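Local coordinates for Exo-1,3/1,4-beta-glucanase (Pseudoalteromonas sp., PDB 3RRX), which hydrolyses beta-1,3- and beta-1,4-linked glucans in exo fashion, and is probably a beta-glucosidase-type enzyme of glycoside hydrolase family 3, at residues L501-H506 against P534-K539; Q25-L30 against A350-L355; A561-T566 against F574-K579; N296-V301 against D318-P323. The protein carries 1 engineered substitution. All coordinates share one frame; numbering follows the deposited sequence.

Contact 1: L501-H506 against P534-K539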
# COMPACT_ATOMS: atom_id res chain seq x y z
N LEU A 501 -17.08 9.86 12.73
CA LEU A 501 -16.85 11.24 13.15
C LEU A 501 -15.45 11.69 12.76
O LEU A 501 -14.50 10.92 12.89
CB LEU A 501 -17.02 11.35 14.67
CG LEU A 501 -18.34 10.84 15.26
CD1 LEU A 501 -18.37 11.06 16.78
CD2 LEU A 501 -19.52 11.53 14.60
N LEU A 502 -15.32 12.94 12.31
CA LEU A 502 -14.01 13.44 11.89
C LEU A 502 -13.13 13.99 13.02
O LEU A 502 -11.93 14.21 12.83
CB LEU A 502 -14.16 14.52 10.81
CG LEU A 502 -14.56 14.09 9.40
CD1 LEU A 502 -14.52 15.29 8.46
CD2 LEU A 502 -13.64 12.96 8.91
N GLU A 503 -13.72 14.26 14.18
CA GLU A 503 -12.91 14.81 15.28
C GLU A 503 -11.91 13.81 15.83
O GLU A 503 -12.26 12.68 16.20
CB GLU A 503 -13.77 15.36 16.42
CG GLU A 503 -12.91 15.82 17.60
CD GLU A 503 -13.69 16.62 18.64
OE1 GLU A 503 -14.93 16.52 18.67
OE2 GLU A 503 -13.04 17.35 19.41
N PHE A 504 -10.65 14.23 15.92
CA PHE A 504 -9.59 13.39 16.43
C PHE A 504 -9.89 13.01 17.89
O PHE A 504 -10.24 13.87 18.70
CB PHE A 504 -8.25 14.13 16.32
CG PHE A 504 -7.08 13.39 16.88
CD1 PHE A 504 -6.67 12.17 16.34
CD2 PHE A 504 -6.34 13.93 17.93
CE1 PHE A 504 -5.58 11.49 16.86
CE2 PHE A 504 -5.24 13.26 18.46
CZ PHE A 504 -4.86 12.03 17.92
N GLN A 505 -9.77 11.73 18.22
CA GLN A 505 -9.99 11.27 19.59
C GLN A 505 -11.25 11.88 20.23
O GLN A 505 -11.22 12.29 21.40
CB GLN A 505 -8.77 11.62 20.46
CG GLN A 505 -7.50 10.86 20.11
CD GLN A 505 -6.33 11.23 21.01
OE1 GLN A 505 -6.36 12.25 21.70
NE2 GLN A 505 -5.30 10.39 21.01
N HIS A 506 -12.35 11.91 19.49
CA HIS A 506 -13.56 12.56 19.96
C HIS A 506 -14.04 12.01 21.31
O HIS A 506 -14.69 12.71 22.07
CB HIS A 506 -14.68 12.48 18.92
CG HIS A 506 -15.09 11.09 18.55
ND1 HIS A 506 -15.86 10.30 19.37
CD2 HIS A 506 -14.84 10.36 17.44
CE1 HIS A 506 -16.07 9.13 18.78
NE2 HIS A 506 -15.46 9.14 17.61
N PRO A 534 -6.40 13.36 6.74
CA PRO A 534 -6.72 14.57 7.50
C PRO A 534 -7.83 14.25 8.48
O PRO A 534 -8.67 13.40 8.16
CB PRO A 534 -7.25 15.53 6.42
CG PRO A 534 -6.70 15.01 5.12
CD PRO A 534 -6.68 13.50 5.31
N LEU A 535 -7.83 14.90 9.64
CA LEU A 535 -8.92 14.77 10.60
C LEU A 535 -9.24 16.17 11.12
O LEU A 535 -8.47 17.10 10.91
CB LEU A 535 -8.55 13.85 11.77
CG LEU A 535 -8.35 12.36 11.43
CD1 LEU A 535 -7.79 11.58 12.64
CD2 LEU A 535 -9.66 11.76 10.94
N TRP A 536 -10.38 16.32 11.79
CA TRP A 536 -10.72 17.63 12.33
C TRP A 536 -9.94 17.83 13.62
O TRP A 536 -10.18 17.15 14.63
CB TRP A 536 -12.23 17.77 12.54
CG TRP A 536 -12.63 19.19 12.90
CD1 TRP A 536 -12.74 20.25 12.04
CD2 TRP A 536 -12.97 19.68 14.20
NE1 TRP A 536 -13.12 21.38 12.74
CE2 TRP A 536 -13.27 21.05 14.07
CE3 TRP A 536 -13.05 19.08 15.46
CZ2 TRP A 536 -13.65 21.83 15.16
CZ3 TRP A 536 -13.43 19.87 16.54
CH2 TRP A 536 -13.72 21.23 16.38
N VAL A 537 -8.97 18.75 13.57
CA VAL A 537 -8.05 18.96 14.70
C VAL A 537 -7.94 20.43 15.12
O VAL A 537 -6.90 20.86 15.62
CB VAL A 537 -6.63 18.42 14.38
CG1 VAL A 537 -6.62 16.89 14.34
CG2 VAL A 537 -6.12 18.99 13.06
N ASN A 538 -9.01 21.21 14.94
CA ASN A 538 -8.96 22.63 15.30
C ASN A 538 -8.50 22.86 16.75
O ASN A 538 -7.70 23.75 17.02
CB ASN A 538 -10.31 23.32 15.06
CG ASN A 538 -10.63 23.48 13.57
OD1 ASN A 538 -10.01 22.84 12.72
ND2 ASN A 538 -11.60 24.33 13.26
N LYS A 539 -9.02 22.05 17.67
CA LYS A 539 -8.64 22.19 19.08
C LYS A 539 -7.15 21.96 19.28
O LYS A 539 -6.48 22.71 19.99
CB LYS A 539 -9.44 21.23 19.96
CG LYS A 539 -10.94 21.48 19.94
CD LYS A 539 -11.70 20.36 20.63
CE LYS A 539 -13.21 20.56 20.54
NZ LYS A 539 -13.92 19.37 21.09
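Leu-535 is the first residue of 534-539 to meet the other segment, and it does so with two parts of its side chain. Its CB lies 3.6 Å from the carbonyl O of Leu-502, while the CD1 branch reaches the Phe-504 ring at CD1, 3.9 Å away. Gln-505 CG, from the next residue, lies over one face of that ring, and Phe-529, outside the two segments, meets it edge-to-face.

Trp-536 carries the backbone link. Its N donates to Leu-502 O at 2.8 Å, and its O accepts Phe-504 N in a longer but nearly straight bond (3.2 Å, N-H...O 170°). Both bonds of Trp-536 thus go to residues flanking Glu-503, the signature of a single parallel beta bridge. It ties together loops that follow strands 482-488 and 525-530, neighbours in the six-stranded sheet of the family 3 C-terminal domain. With CG anti to the backbone N (chi1 -171°), the indole is crossed at a slant by the Glu-503 chain, whose CG lies in the ring plane at its edge, 3.9 Å from CE3 of Trp-536. The carboxylate stands almost perpendicular to the ring, and the indole NE1 bonds to Lys-586 O.

Val-537, at the N-cap position of helix 538-542, sets CG1 3.8 Å from Phe-504 CB. One residue into that helix's first turn, Lys-539 sends an extended chain across Glu-503 at about a right angle. Its NZ forms a salt bridge with Glu-503 OE2 at 2.8 Å through the syn lone pair, and Lys-509 supplies that same oxygen with a second ammonium partner.

Contact 2: Q25-L30 against A350-L355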
# COMPACT_ATOMS: atom_id res chain seq x y z
N GLN A 25 4.72 -20.35 -27.05
CA GLN A 25 4.79 -21.31 -25.95
C GLN A 25 3.44 -21.52 -25.27
O GLN A 25 3.08 -22.65 -24.93
CB GLN A 25 5.80 -20.85 -24.89
CG GLN A 25 7.22 -20.67 -25.38
CD GLN A 25 8.10 -20.08 -24.29
OE1 GLN A 25 8.75 -19.04 -24.49
NE2 GLN A 25 8.13 -20.73 -23.14
N ILE A 26 2.71 -20.43 -25.03
CA ILE A 26 1.39 -20.53 -24.44
C ILE A 26 0.48 -21.44 -25.29
O ILE A 26 -0.21 -22.31 -24.76
CB ILE A 26 0.70 -19.15 -24.33
CG1 ILE A 26 1.46 -18.24 -23.35
CG2 ILE A 26 -0.73 -19.31 -23.85
CD1 ILE A 26 1.01 -16.77 -23.44
N GLU A 27 0.47 -21.22 -26.60
CA GLU A 27 -0.43 -22.01 -27.44
C GLU A 27 -0.08 -23.50 -27.45
O GLU A 27 -0.96 -24.35 -27.42
CB GLU A 27 -0.50 -21.44 -28.87
CG GLU A 27 -1.17 -20.06 -28.93
CD GLU A 27 -2.50 -20.01 -28.20
OE1 GLU A 27 -3.39 -20.84 -28.51
OE2 GLU A 27 -2.66 -19.15 -27.30
N LYS A 28 1.21 -23.81 -27.45
CA LYS A 28 1.66 -25.20 -27.39
C LYS A 28 1.25 -25.86 -26.07
O LYS A 28 0.80 -27.01 -26.05
CB LYS A 28 3.18 -25.28 -27.58
CG LYS A 28 3.74 -26.69 -27.63
CD LYS A 28 5.24 -26.68 -27.81
CE LYS A 28 5.81 -28.09 -27.86
NZ LYS A 28 7.29 -28.09 -28.05
N LEU A 29 1.39 -25.12 -24.97
CA LEU A 29 0.97 -25.62 -23.66
C LEU A 29 -0.53 -25.84 -23.59
O LEU A 29 -0.99 -26.90 -23.15
CB LEU A 29 1.38 -24.66 -22.54
CG LEU A 29 2.80 -24.74 -21.98
CD1 LEU A 29 2.99 -23.66 -20.92
CD2 LEU A 29 3.08 -26.11 -21.39
N LEU A 30 -1.30 -24.83 -23.99
CA LEU A 30 -2.75 -24.93 -23.92
C LEU A 30 -3.27 -26.12 -24.71
O LEU A 30 -4.14 -26.85 -24.24
CB LEU A 30 -3.42 -23.65 -24.44
CG LEU A 30 -3.56 -22.49 -23.45
CD1 LEU A 30 -4.19 -21.29 -24.13
CD2 LEU A 30 -4.39 -22.92 -22.25
N ALA A 350 -8.21 -17.21 -19.55
CA ALA A 350 -7.66 -16.96 -18.22
C ALA A 350 -6.23 -17.49 -18.15
O ALA A 350 -5.30 -16.80 -17.69
CB ALA A 350 -8.53 -17.63 -17.15
N VAL A 351 -6.06 -18.72 -18.61
CA VAL A 351 -4.74 -19.34 -18.56
C VAL A 351 -3.75 -18.64 -19.49
O VAL A 351 -2.59 -18.43 -19.12
CB VAL A 351 -4.81 -20.86 -18.81
CG1 VAL A 351 -3.41 -21.46 -18.85
CG2 VAL A 351 -5.63 -21.53 -17.71
N ARG A 352 -4.19 -18.26 -20.69
CA ARG A 352 -3.35 -17.47 -21.61
C ARG A 352 -2.81 -16.22 -20.94
O ARG A 352 -1.62 -15.94 -21.00
CB ARG A 352 -4.15 -17.02 -22.83
CG ARG A 352 -4.27 -18.05 -23.92
CD ARG A 352 -4.77 -17.45 -25.23
NE ARG A 352 -5.07 -18.52 -26.18
CZ ARG A 352 -6.29 -19.01 -26.37
NH1 ARG A 352 -7.31 -18.49 -25.70
NH2 ARG A 352 -6.49 -19.99 -27.24
N ARG A 353 -3.69 -15.44 -20.33
CA ARG A 353 -3.31 -14.17 -19.73
C ARG A 353 -2.32 -14.35 -18.58
O ARG A 353 -1.38 -13.57 -18.41
CB ARG A 353 -4.56 -13.42 -19.25
CG ARG A 353 -5.45 -12.91 -20.40
CD ARG A 353 -6.79 -12.39 -19.90
NE ARG A 353 -7.55 -11.76 -20.99
CZ ARG A 353 -7.42 -10.49 -21.35
NH1 ARG A 353 -6.56 -9.70 -20.71
NH2 ARG A 353 -8.15 -10.01 -22.35
N PHE A 354 -2.54 -15.40 -17.78
CA PHE A 354 -1.69 -15.68 -16.63
C PHE A 354 -0.33 -16.25 -17.07
O PHE A 354 0.72 -15.82 -16.59
CB PHE A 354 -2.41 -16.65 -15.69
CG PHE A 354 -1.64 -16.99 -14.43
CD1 PHE A 354 -1.12 -15.99 -13.62
CD2 PHE A 354 -1.47 -18.31 -14.04
CE1 PHE A 354 -0.42 -16.29 -12.47
CE2 PHE A 354 -0.77 -18.63 -12.88
CZ PHE A 354 -0.25 -17.62 -12.10
N LEU A 355 -0.35 -17.22 -17.98
CA LEU A 355 0.90 -17.77 -18.50
C LEU A 355 1.70 -16.69 -19.22
O LEU A 355 2.93 -16.68 -19.17
CB LEU A 355 0.64 -18.94 -19.44
CG LEU A 355 0.22 -20.25 -18.77
CD1 LEU A 355 0.03 -21.34 -19.82
CD2 LEU A 355 1.26 -20.66 -17.72
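Ile-26, Leu-29 and Leu-30 face Val-351 and Leu-355 in an apolar seam between two helices. This is helix-helix packing on the outside of the family 3 barrel domain: helix 20-32, near the chain start, lies on helix 344-361 with short-segment axes 10.1 Å apart and N-to-C directions at 137°, nearer antiparallel than parallel. Leu-355 takes two partners, CB against Ile-26 CG1 at 4.1 Å and CD1 against Leu-29 CD1 at 3.9 Å. Leu-30 divides its branches: CD2 packs on Val-351 CG1 at 3.8 Å, the two side chains running antiparallel past one another, while CD1 turns to Arg-352.

Arg-352 forms the outer wall of the seam. Ile-26 CG2 touches its CG, and Leu-30 CD1 lies against that same CG and over one face of the guanidinium, 3.6 Å from NE of Arg-352, offset toward the rim. The chain runs extended to NE, whereas in Glu-27 a bend at chi2 (-50°) brings the carboxylate back to it, the two planes nearly coplanar. A leucine in place of Arg-352 would probably leave the Glu-27 carboxylate without its charged mate and take away the flat surface on which Leu-30 CD1 rests.

The pairing is lopsided: Arg-352 NH2 makes only a weak bond to Glu-27 OE1, at 3.5 Å, whereas Arg-352 NE meets the syn lone pair of Glu-27 OE2 at 2.7 Å, with OE2 in the guanidinium plane to within 1°.

Contact 3: A561-T566 against F574-K579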
# COMPACT_ATOMS: atom_id res chain seq x y z
N ALA A 561 13.37 14.51 12.24
CA ALA A 561 14.44 15.36 12.76
C ALA A 561 15.16 16.15 11.67
O ALA A 561 15.50 17.32 11.87
CB ALA A 561 15.46 14.50 13.56
N ASP A 562 15.40 15.52 10.52
CA ASP A 562 16.10 16.17 9.40
C ASP A 562 15.46 17.51 9.02
O ASP A 562 16.16 18.45 8.64
CB ASP A 562 16.08 15.30 8.14
CG ASP A 562 16.97 14.07 8.24
OD1 ASP A 562 17.88 14.04 9.10
OD2 ASP A 562 16.74 13.13 7.44
N VAL A 563 14.13 17.57 9.06
CA VAL A 563 13.42 18.79 8.68
C VAL A 563 13.16 19.73 9.87
O VAL A 563 13.31 20.94 9.74
CB VAL A 563 12.09 18.47 7.96
CG1 VAL A 563 11.32 19.75 7.65
CG2 VAL A 563 12.37 17.66 6.67
N LEU A 564 12.76 19.17 11.01
CA LEU A 564 12.37 19.99 12.16
C LEU A 564 13.53 20.67 12.87
O LEU A 564 13.35 21.73 13.47
CB LEU A 564 11.57 19.16 13.17
CG LEU A 564 10.05 19.09 12.96
CD1 LEU A 564 9.70 18.53 11.57
CD2 LEU A 564 9.41 18.26 14.06
N LEU A 565 14.71 20.06 12.82
CA LEU A 565 15.89 20.59 13.53
C LEU A 565 16.85 21.33 12.60
O LEU A 565 16.96 20.98 11.44
CB LEU A 565 16.66 19.46 14.21
CG LEU A 565 15.95 18.59 15.25
CD1 LEU A 565 16.95 17.61 15.88
CD2 LEU A 565 15.33 19.45 16.33
N THR A 566 17.56 22.32 13.13
CA THR A 566 18.69 22.89 12.41
C THR A 566 19.84 21.88 12.45
O THR A 566 19.76 20.88 13.16
CB THR A 566 19.21 24.18 13.07
OG1 THR A 566 19.78 23.86 14.35
CG2 THR A 566 18.10 25.22 13.24
N PHE A 574 17.12 20.82 6.12
CA PHE A 574 16.13 20.53 5.09
C PHE A 574 14.89 21.39 5.34
O PHE A 574 14.45 21.52 6.48
CB PHE A 574 15.73 19.06 5.12
CG PHE A 574 16.82 18.12 4.70
CD1 PHE A 574 16.95 17.75 3.36
CD2 PHE A 574 17.69 17.58 5.63
CE1 PHE A 574 17.95 16.87 2.97
CE2 PHE A 574 18.68 16.69 5.24
CZ PHE A 574 18.82 16.35 3.91
N ASP A 575 14.33 21.97 4.29
CA ASP A 575 13.09 22.73 4.43
C ASP A 575 11.94 21.77 4.13
O ASP A 575 12.16 20.69 3.58
CB ASP A 575 13.09 23.91 3.45
CG ASP A 575 12.08 25.02 3.82
OD1 ASP A 575 11.18 24.79 4.65
OD2 ASP A 575 12.20 26.13 3.26
N PHE A 576 10.72 22.13 4.50
CA PHE A 576 9.53 21.39 4.08
C PHE A 576 9.34 21.53 2.58
O PHE A 576 9.59 22.60 2.02
CB PHE A 576 8.29 21.91 4.80
CG PHE A 576 8.21 21.50 6.24
CD1 PHE A 576 7.54 20.34 6.61
CD2 PHE A 576 8.82 22.27 7.23
CE1 PHE A 576 7.47 19.96 7.95
CE2 PHE A 576 8.75 21.91 8.56
CZ PHE A 576 8.07 20.75 8.92
N THR A 577 8.89 20.46 1.93
CA THR A 577 8.58 20.50 0.51
C THR A 577 7.20 19.91 0.21
O THR A 577 6.62 20.18 -0.84
CB THR A 577 9.65 19.74 -0.33
OG1 THR A 577 9.84 18.43 0.21
CG2 THR A 577 10.98 20.49 -0.31
N GLY A 578 6.67 19.11 1.13
CA GLY A 578 5.40 18.44 0.91
C GLY A 578 4.22 19.40 0.83
O GLY A 578 4.25 20.49 1.41
N LYS A 579 3.18 18.99 0.10
CA LYS A 579 1.95 19.77 -0.07
C LYS A 579 0.77 18.81 0.04
O LYS A 579 0.84 17.68 -0.45
CB LYS A 579 1.93 20.41 -1.47
CG LYS A 579 3.13 21.27 -1.81
CD LYS A 579 3.16 22.53 -0.96
CE LYS A 579 4.33 23.44 -1.35
NZ LYS A 579 4.23 24.79 -0.72
O HOH W 1 16.08 21.90 9.04
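Val-563 splits its two methyl groups between two phenylalanines. CG1, anti to the backbone N (chi1 176°), is aimed down onto the Phe-576 ring: it stands 3.5 Å from the centroid and 11° off the ring normal, a CH-pi contact centred on the face. CG2 goes instead to Phe-574, lying 4.0 Å from its CB, and these two side chains cross at about a right angle. Leu-564 adds CD1 beside Phe-576 CZ at 3.8 Å, approaching obliquely, and Tyr-612 meets the same ring with planes nearly perpendicular.

Phe-574 is turned differently. Its ring presents an edge to the helix backbone, so that CD2 comes 3.5 Å from the carbonyl O of Asp-562, close to the ring plane, while Asp-562 CB touches the same CD2 atom. Arg-395 forms a cation-pi pair with this ring and, like Arg-391, a salt bridge with Asp-562 OD2; Asp-562 OD1 is hydrogen-bonded to Gln-460 NE2.

No direct hydrogen bond joins the segments; a water does. It accepts from Phe-574 N at 3.3 Å and donates toward Val-563 O (3.0 Å) and Leu-565 O (2.7 Å). Val-563 O also receives the hydroxyl of Tyr-612.

The last helical residue is Leu-564, and Leu-565 leaves helical backbone angles: the water bridges the C-terminal end of helix 558-564 to the returning chain, in the alpha/beta C-terminal domain of family 3.

Contact 4: N296-V301 against D318-P323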
# COMPACT_ATOMS: atom_id res chain seq x y z
N ASN A 296 -10.82 -14.17 -0.76
CA ASN A 296 -12.18 -14.72 -0.66
C ASN A 296 -13.28 -13.76 -1.12
O ASN A 296 -14.44 -13.89 -0.70
CB ASN A 296 -12.49 -15.18 0.77
CG ASN A 296 -11.83 -16.50 1.12
OD1 ASN A 296 -11.62 -17.35 0.26
ND2 ASN A 296 -11.50 -16.68 2.41
N ALA A 297 -12.93 -12.80 -1.97
CA ALA A 297 -13.93 -11.85 -2.46
C ALA A 297 -15.07 -12.57 -3.20
O ALA A 297 -16.19 -12.07 -3.28
CB ALA A 297 -13.29 -10.81 -3.35
N HIS A 298 -14.77 -13.74 -3.76
CA HIS A 298 -15.76 -14.45 -4.57
C HIS A 298 -16.97 -14.88 -3.75
O HIS A 298 -18.06 -15.05 -4.29
CB HIS A 298 -15.13 -15.67 -5.25
CG HIS A 298 -14.61 -16.69 -4.29
ND1 HIS A 298 -13.37 -16.59 -3.69
CD2 HIS A 298 -15.16 -17.84 -3.83
CE1 HIS A 298 -13.18 -17.64 -2.91
NE2 HIS A 298 -14.25 -18.41 -2.97
N LYS A 299 -16.78 -15.08 -2.46
CA LYS A 299 -17.88 -15.61 -1.66
C LYS A 299 -19.05 -14.63 -1.56
O LYS A 299 -20.18 -15.03 -1.30
CB LYS A 299 -17.39 -16.08 -0.28
CG LYS A 299 -17.42 -15.03 0.80
CD LYS A 299 -17.14 -15.65 2.16
CE LYS A 299 -17.52 -14.69 3.28
NZ LYS A 299 -17.32 -15.26 4.65
N PHE A 300 -18.79 -13.35 -1.83
CA PHE A 300 -19.83 -12.33 -1.70
C PHE A 300 -20.67 -12.11 -2.96
O PHE A 300 -21.65 -11.37 -2.95
CB PHE A 300 -19.23 -11.01 -1.20
CG PHE A 300 -18.53 -11.14 0.12
CD1 PHE A 300 -19.24 -11.10 1.30
CD2 PHE A 300 -17.16 -11.36 0.17
CE1 PHE A 300 -18.60 -11.24 2.53
CE2 PHE A 300 -16.51 -11.51 1.40
CZ PHE A 300 -17.24 -11.45 2.57
N VAL A 301 -20.27 -12.75 -4.06
CA VAL A 301 -21.00 -12.63 -5.32
C VAL A 301 -22.29 -13.45 -5.24
O VAL A 301 -22.31 -14.51 -4.61
CB VAL A 301 -20.11 -13.07 -6.51
CG1 VAL A 301 -20.89 -13.09 -7.84
CG2 VAL A 301 -18.89 -12.16 -6.60
N ASP A 318 -9.39 -14.11 -13.66
CA ASP A 318 -8.53 -15.15 -14.23
C ASP A 318 -7.84 -16.02 -13.19
O ASP A 318 -7.53 -17.19 -13.46
CB ASP A 318 -7.48 -14.49 -15.13
CG ASP A 318 -8.12 -13.68 -16.23
OD1 ASP A 318 -9.06 -14.21 -16.87
OD2 ASP A 318 -7.73 -12.50 -16.44
N VAL A 319 -7.56 -15.44 -12.02
CA VAL A 319 -6.94 -16.18 -10.91
C VAL A 319 -7.73 -15.93 -9.63
O VAL A 319 -7.98 -14.78 -9.26
CB VAL A 319 -5.44 -15.80 -10.70
CG1 VAL A 319 -4.89 -16.48 -9.42
CG2 VAL A 319 -4.61 -16.19 -11.93
N ILE A 320 -8.13 -17.01 -8.98
CA ILE A 320 -9.00 -16.89 -7.81
C ILE A 320 -8.19 -16.99 -6.51
O ILE A 320 -7.54 -18.00 -6.26
CB ILE A 320 -10.10 -17.96 -7.81
CG1 ILE A 320 -11.00 -17.78 -9.03
CG2 ILE A 320 -10.94 -17.85 -6.54
CD1 ILE A 320 -11.94 -16.60 -8.91
N MET A 321 -8.24 -15.93 -5.71
CA MET A 321 -7.55 -15.93 -4.42
C MET A 321 -8.46 -16.63 -3.43
O MET A 321 -9.37 -16.03 -2.88
CB MET A 321 -7.25 -14.49 -3.96
CG MET A 321 -6.35 -14.38 -2.69
SD MET A 321 -6.01 -12.66 -2.23
CE MET A 321 -4.99 -12.14 -3.61
N VAL A 322 -8.23 -17.92 -3.23
CA VAL A 322 -9.05 -18.71 -2.32
C VAL A 322 -8.11 -19.41 -1.34
O VAL A 322 -7.73 -20.58 -1.51
CB VAL A 322 -10.02 -19.66 -3.10
CG1 VAL A 322 -9.26 -20.48 -4.16
CG2 VAL A 322 -10.82 -20.56 -2.14
N PRO A 323 -7.68 -18.67 -0.32
CA PRO A 323 -6.54 -19.09 0.51
C PRO A 323 -6.74 -20.42 1.23
O PRO A 323 -5.78 -21.20 1.35
CB PRO A 323 -6.40 -17.94 1.52
CG PRO A 323 -7.67 -17.16 1.45
CD PRO A 323 -8.19 -17.33 0.04
O HOH W 2 -11.63 -14.45 -4.49
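Asn-296 and His-298 make the first shell on one side, Ile-320 to Pro-323 on the other. The one direct hydrogen bond runs from Asn-296 N to Met-321 O, at 3.2 Å with an N-H...O angle of 154°. Asn-296 also turns its amide to the proline ring, with OD1 3.4 Å from Pro-323 CD. The His-298 ring enters between Ile-320 and Val-322: its ND1 lies 4.0 Å from Ile-320 CG2, and its CE1 lies 3.8 Å from both CB and CG2 of Val-322. Its CG occupies the position between backbone N and carbonyl carbon (chi1 62°), which swings the ring toward the strand.

A water completes this shell. It lies in the ring plane 2.9 Å from His-298 ND1 and donates to Met-321 O at 3.2 Å, so that carbonyl receives both the Asn-296 N-H and the water. Replacing Asn-296 by an alanine would remove the amide packed on Pro-323 CD and would probably leave a gap there and beside Val-322.

Second-shell residues hold these groups in place. His-298 NE2 bonds to Leu-306 O and the ring meets Phe-329 edge-to-face, so both its nitrogens are engaged. The 3-10 segment 297-300 begins right after Asn-296, whose O accepts Lys-299 N. Met-321 N is bound to Ser-293 OG, and Ile-320 bonds through its backbone to Met-42 and Gln-44. Backbone bonds of Val-319 to Val-291 and Ser-293 join the strand to the preceding one. The arrangement belongs to a beta-alpha-beta crossover of the family 3 (alpha/beta)8 barrel: 296-301 is the loop leaving strand 290-292, packed on the end of strand 320-321.

In the fold
The four contacts fall into two pairs, one in each family 3 domain. Contact 2 opens first along the chain and encloses contact 4, both on the barrel side; contacts 1 and 3 follow in series within the C-terminal domain. Contacts 2 and 4 have centres 21 Å apart and touch where Asp-318 and Val-319 pack on helix 344-361 at Ala-350, Arg-353 and Phe-354, which places the helix directly on 318-323. Contacts 1 and 3 lie 24 Å apart between centres without touching. The centre of contact 2 lies about 52 Å from that of contact 1 and 51 Å from that of contact 3, across the chain's centre; the pairs lie in separate domains and do not touch.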